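Local atomic coordinates of protein Ves (Pseudomonas fluorescens, PDB entry 5V00), a protein that is a bicupin, HutD, involved in histidine utilization, whose precise molecular role is not established. Residues Lys155-Lys160 / Leu176-Thr181; Ala76-Thr81 / Cys106-Gly111. All blocks are in the same frame, centred on the assembly; numbering follows the deposited sequence.

Contact 1: Lys155-Lys160 / Leu176-Thr181; sequences KVLGEK and LDISVT
Lys-155 pairs with Thr-181 where the short strand 154-156 lies antiparallel to strand 176-181, in the smaller four-stranded sheet of one cupin half of this bicupin. Two backbone bonds close the pair: Lys-155 N donates to Thr-181 O at 2.9 Å, and Thr-181 N returns to Lys-155 O along a fairly straight N-H...O line of 161°. Their CB atoms stand side by side on one face, but the flexible lysine chain then leads away, as suits a charged residue on an exposed face of the sheet.

Val-156 turns to the other, buried face, where a compact branched residue packs well. With CG2 anti to the backbone N, that methyl lies beside the carbonyl carbon, on the side of strand 176-181, 3.8 Å from Val-180 CG2 and 3.9 Å from Ile-178 CG2. Leu-167, on strand 166-170, also packs on Val-156.

The chain then reverses in a type I' turn from Val-156 to Glu-159, whose two ends exchange backbone bonds. Leu-157 and Gly-158 occupy the turn with positive phi, a conformation that glycine adopts readily. Here the strands splay apart, and Leu-157 reaches back only loosely, its CD1 approaching Ile-178 CG1. A water spans the widened gap: it accepts from Leu-157 N at 2.9 Å and donates to Ser-179 O at 2.7 Å.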
loop_
_atom_site.group_PDB
_atom_site.type_symbol
_atom_site.label_atom_id
_atom_site.label_comp_id
_atom_site.label_asym_id
_atom_site.label_seq_id
_atom_site.Cartn_x
_atom_site.Cartn_y
_atom_site.Cartn_z
ATOM N N LYS B 155 17.475 9.547 -0.615
ATOM C CA LYS B 155 17.733 9.038 0.731
ATOM C C LYS B 155 16.898 9.730 1.760
ATOM O O LYS B 155 16.898 10.958 1.811
ATOM C CB LYS B 155 19.215 9.252 1.088
ATOM C CG LYS B 155 20.201 8.520 0.160
ATOM C CD LYS B 155 21.652 8.864 0.509
ATOM C CE LYS B 155 22.287 7.881 1.408
ATOM N NZ LYS B 155 23.431 8.505 2.172
ATOM N N VAL B 156 16.201 8.964 2.581
ATOM C CA VAL B 156 15.310 9.511 3.573
ATOM C C VAL B 156 15.023 8.449 4.614
ATOM O O VAL B 156 14.646 7.304 4.286
ATOM C CB VAL B 156 14.008 10.084 2.983
ATOM C CG1 VAL B 156 13.331 9.078 2.040
ATOM C CG2 VAL B 156 13.085 10.600 4.073
ATOM N N LEU B 157 15.262 8.811 5.871
ATOM C CA LEU B 157 14.959 7.957 7.021
ATOM C C LEU B 157 15.559 6.576 6.924
ATOM O O LEU B 157 14.937 5.603 7.293
ATOM C CB LEU B 157 13.469 7.925 7.270
ATOM C CG LEU B 157 12.852 9.205 7.814
ATOM C CD1 LEU B 157 11.368 9.321 7.670
ATOM C CD2 LEU B 157 13.310 9.465 9.261
ATOM N N GLY B 158 16.757 6.469 6.391
ATOM C CA GLY B 158 17.477 5.251 6.261
ATOM C C GLY B 158 17.112 4.389 5.092
ATOM O O GLY B 158 17.675 3.305 4.947
ATOM N N GLU B 159 16.185 4.860 4.229
ATOM C CA GLU B 159 15.728 4.138 3.057
ATOM C C GLU B 159 16.267 4.830 1.825
ATOM O O GLU B 159 16.704 6.022 1.856
ATOM C CB GLU B 159 14.221 4.074 3.052
ATOM C CG GLU B 159 13.589 3.438 4.247
ATOM C CD GLU B 159 13.986 1.977 4.492
ATOM O OE1 GLU B 159 14.463 1.311 3.596
ATOM O OE2 GLU B 159 13.778 1.575 5.655
ATOM N N LYS B 160 16.298 4.074 0.753
ATOM C CA LYS B 160 16.690 4.531 -0.530
ATOM C C LYS B 160 15.564 4.291 -1.527
ATOM O O LYS B 160 15.152 3.148 -1.812
ATOM C CB LYS B 160 17.954 3.795 -0.994
ATOM C CG LYS B 160 19.162 4.126 -0.137
ATOM C CD LYS B 160 20.400 3.438 -0.717
ATOM C CE LYS B 160 21.626 3.884 0.079
ATOM N NZ LYS B 160 22.866 3.232 -0.432
ATOM N N LEU B 176 8.566 15.669 14.062
ATOM C CA LEU B 176 9.456 14.805 13.318
ATOM C C LEU B 176 10.558 15.589 12.721
ATOM O O LEU B 176 10.311 16.656 12.214
ATOM C CB LEU B 176 8.663 14.192 12.181
ATOM C CG LEU B 176 7.983 12.893 12.419
ATOM C CD1 LEU B 176 7.060 12.698 11.241
ATOM C CD2 LEU B 176 9.083 11.827 12.422
ATOM N N ASP B 177 11.801 15.109 12.733
ATOM C CA ASP B 177 12.953 15.794 12.108
ATOM C C ASP B 177 13.448 14.947 11.007
ATOM O O ASP B 177 13.969 13.839 11.275
ATOM C CB ASP B 177 14.050 15.902 13.198
ATOM C CG ASP B 177 15.349 16.471 12.744
ATOM O OD1 ASP B 177 15.647 16.801 11.577
ATOM O OD2 ASP B 177 16.158 16.629 13.709
ATOM N N ILE B 178 13.256 15.367 9.795
ATOM C CA ILE B 178 13.425 14.532 8.606
ATOM C C ILE B 178 14.431 15.201 7.676
ATOM O O ILE B 178 14.277 16.322 7.248
ATOM C CB ILE B 178 12.082 14.254 7.856
ATOM C CG1 ILE B 178 11.124 13.524 8.791
ATOM C CG2 ILE B 178 12.389 13.469 6.584
ATOM C CD1 ILE B 178 9.738 13.363 8.213
ATOM N N SER B 179 15.488 14.450 7.334
ATOM C CA SER B 179 16.412 14.870 6.312
ATOM C C SER B 179 16.155 14.091 5.046
ATOM O O SER B 179 15.899 12.868 5.099
ATOM C CB SER B 179 17.852 14.603 6.774
ATOM O OG SER B 179 18.232 15.428 7.927
ATOM N N VAL B 180 16.262 14.751 3.894
ATOM C CA VAL B 180 16.070 14.102 2.630
ATOM C C VAL B 180 17.162 14.536 1.667
ATOM O O VAL B 180 17.538 15.699 1.669
ATOM C CB VAL B 180 14.720 14.485 1.994
ATOM C CG1 VAL B 180 14.491 13.735 0.728
ATOM C CG2 VAL B 180 13.593 14.232 2.940
ATOM N N THR B 181 17.689 13.615 0.862
ATOM C CA THR B 181 18.653 13.976 -0.192
ATOM C C THR B 181 18.182 13.465 -1.503
ATOM O O THR B 181 17.852 12.244 -1.630
ATOM C CB THR B 181 20.077 13.388 0.131
ATOM O OG1 THR B 181 20.541 13.951 1.382
ATOM C CG2 THR B 181 21.025 13.732 -0.991
HETATM O O HOH W 1 16.213 11.177 7.184
#

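Contact 2: Ala76-Thr81 / Cys106-Gly111; sequences AGMVLT and CRLITG
A central antiparallel strand pair of a four-stranded sheet, 78-82 beside 104-108, frays here into two water-bridged loop ends. The segments 78-81 and 106-108 run at 158° to each other, with their axes 4.7 Å apart at closest approach. Val-79 and Arg-107 form the hydrogen-bonded pair: Val-79 N donates to Arg-107 O at 3.0 Å in a nearly straight bond (175°), and Arg-107 N donates to Val-79 O at 2.8 Å.

Above this pair, the two side chains run side by side. The arginine chain bends at chi3, and Val-79 CG2 meets its guanidinium end obliquely, 4.1 Å from Arg-107 NH2; the same NH2 is held by a hydrogen bond to Gln-87 OE1. The valine methyl also lies near Ile-109 CG1.

Met-78, Leu-80, Cys-106 and Leu-108 occupy the reverse face, where uncharged side chains meet Phe-60, Leu-90 and Ile-113. Met-78 CG sits between the backbone N and the carbonyl carbon (chi1 55°), and a second bend at chi2 brings SD to 3.8 Å from Cys-106 SG, a sulfur-sulfur packing contact. Leu-80 sets CD2 against Cys-106 CB, while Leu-108 CD2 packs on Met-78 CB.

Beyond the strands, one water donates to Gly-77 O at 2.7 Å and to Gly-111 O, and accepts from Ile-109 N. A second accepts from Ala-76 N, donates to Thr-110 O and bonds to the Thr-110 hydroxyl. Ala-76 CB comes within 3.4 Å of Thr-110 OG1. Both glycines adopt backbone angles that a CB would obstruct. Antiparallel pairing with one apolar, inward face and one more polar, outer face is typical of the jelly-roll beta-barrel of a cupin domain.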
loop_
_atom_site.group_PDB
_atom_site.type_symbol
_atom_site.label_atom_id
_atom_site.label_comp_id
_atom_site.label_asym_id
_atom_site.label_seq_id
_atom_site.Cartn_x
_atom_site.Cartn_y
_atom_site.Cartn_z
ATOM N N ALA B 76 7.209 15.470 -22.001
ATOM C CA ALA B 76 7.731 16.851 -22.090
ATOM C C ALA B 76 6.743 17.912 -21.639
ATOM O O ALA B 76 7.138 19.074 -21.509
ATOM C CB ALA B 76 8.180 17.121 -23.554
ATOM N N GLY B 77 5.490 17.574 -21.390
ATOM C CA GLY B 77 4.490 18.489 -20.938
ATOM C C GLY B 77 3.244 18.425 -21.723
ATOM O O GLY B 77 3.192 17.688 -22.708
ATOM N N MET B 78 2.232 19.075 -21.212
ATOM C CA MET B 78 0.926 19.178 -21.846
ATOM C C MET B 78 0.236 20.469 -21.495
ATOM O O MET B 78 0.771 21.276 -20.724
ATOM C CB MET B 78 0.059 17.907 -21.571
ATOM C CG MET B 78 -0.055 17.653 -20.086
ATOM S SD MET B 78 -1.099 18.710 -19.177
ATOM C CE MET B 78 -1.211 17.537 -17.682
ATOM N N VAL B 79 -0.908 20.738 -22.161
ATOM C CA VAL B 79 -1.682 21.931 -21.936
ATOM C C VAL B 79 -3.024 21.671 -21.356
ATOM O O VAL B 79 -3.800 20.846 -21.869
ATOM C CB VAL B 79 -1.872 22.695 -23.326
ATOM C CG1 VAL B 79 -2.851 23.822 -23.142
ATOM C CG2 VAL B 79 -0.522 23.216 -23.724
ATOM N N LEU B 80 -3.342 22.347 -20.282
ATOM C CA LEU B 80 -4.636 22.259 -19.678
ATOM C C LEU B 80 -5.510 23.442 -19.922
ATOM O O LEU B 80 -5.050 24.591 -19.873
ATOM C CB LEU B 80 -4.545 22.134 -18.095
ATOM C CG LEU B 80 -4.027 20.872 -17.519
ATOM C CD1 LEU B 80 -4.339 20.961 -15.998
ATOM C CD2 LEU B 80 -4.674 19.604 -18.044
ATOM N N THR B 81 -6.805 23.188 -20.133
ATOM C CA THR B 81 -7.770 24.212 -20.124
ATOM C C THR B 81 -8.692 23.999 -18.929
ATOM O O THR B 81 -9.324 22.948 -18.840
ATOM C CB THR B 81 -8.589 24.226 -21.462
ATOM O OG1 THR B 81 -7.660 24.381 -22.540
ATOM C CG2 THR B 81 -9.551 25.355 -21.496
ATOM N N CYS B 106 -7.317 18.314 -21.158
ATOM C CA CYS B 106 -5.925 18.225 -21.467
ATOM C C CYS B 106 -5.670 18.034 -22.956
ATOM O O CYS B 106 -6.315 17.168 -23.587
ATOM C CB CYS B 106 -5.397 16.971 -20.753
ATOM S SG CYS B 106 -3.705 16.591 -20.918
ATOM N N ARG B 107 -4.701 18.766 -23.502
ATOM C CA ARG B 107 -4.225 18.599 -24.853
ATOM C C ARG B 107 -2.805 18.195 -24.883
ATOM O O ARG B 107 -1.893 18.889 -24.344
ATOM C CB ARG B 107 -4.478 19.930 -25.710
ATOM C CG ARG B 107 -4.077 19.784 -27.149
ATOM C CD ARG B 107 -4.518 21.022 -27.950
ATOM N NE ARG B 107 -3.981 22.284 -27.460
ATOM C CZ ARG B 107 -2.804 22.833 -27.859
ATOM N NH1 ARG B 107 -2.014 22.221 -28.763
ATOM N NH2 ARG B 107 -2.407 23.976 -27.333
ATOM N N LEU B 108 -2.558 16.991 -25.353
ATOM C CA LEU B 108 -1.252 16.478 -25.483
ATOM C C LEU B 108 -0.626 17.169 -26.711
ATOM O O LEU B 108 -1.374 17.567 -27.648
ATOM C CB LEU B 108 -1.222 14.924 -25.596
ATOM C CG LEU B 108 -1.936 14.195 -24.458
ATOM C CD1 LEU B 108 -1.771 12.722 -24.700
ATOM C CD2 LEU B 108 -1.322 14.583 -23.115
ATOM N N ILE B 109 0.626 17.524 -26.605
ATOM C CA ILE B 109 1.413 18.257 -27.648
ATOM C C ILE B 109 2.500 17.326 -28.111
ATOM O O ILE B 109 2.663 17.138 -29.301
ATOM C CB ILE B 109 2.181 19.504 -27.155
ATOM C CG1 ILE B 109 1.290 20.469 -26.417
ATOM C CG2 ILE B 109 2.862 20.198 -28.341
ATOM C CD1 ILE B 109 0.037 20.765 -27.189
ATOM N N THR B 110 3.260 16.743 -27.181
ATOM C CA THR B 110 4.343 15.814 -27.555
ATOM C C THR B 110 4.072 14.375 -27.214
ATOM O O THR B 110 4.966 13.617 -26.981
ATOM C CB THR B 110 5.639 16.223 -26.879
ATOM O OG1 THR B 110 5.412 16.522 -25.472
ATOM C CG2 THR B 110 6.199 17.444 -27.684
ATOM N N GLY B 111 2.840 13.966 -27.197
ATOM C CA GLY B 111 2.616 12.598 -26.914
ATOM C C GLY B 111 2.338 12.357 -25.414
ATOM O O GLY B 111 2.042 13.294 -24.654
HETATM O O HOH W 2 6.406 13.914 -24.283
HETATM O O HOH W 3 1.981 16.130 -24.589
#

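Contacts 1 and 2 lie on opposite sides of the chain's centre, their centres about 34 Å apart and their nearest atoms about 23 Å apart. Each belongs to a different four-stranded antiparallel sheet, consistent with equivalent places in the two cupin halves of a bicupin. Both are partly buried, with an apolar face inside and a mixed, more polar face outside, and both use water where the strands part. Contact 1 buries branched aliphatic groups and parts at a tight turn, whereas contact 2 brings in sulfur atoms and an arginine, buries more surface and ends in two loops. Only contact 1 reaches the second subunit, where Glu-159, which takes no part in the pairing, packs on Ala-38 of that subunit.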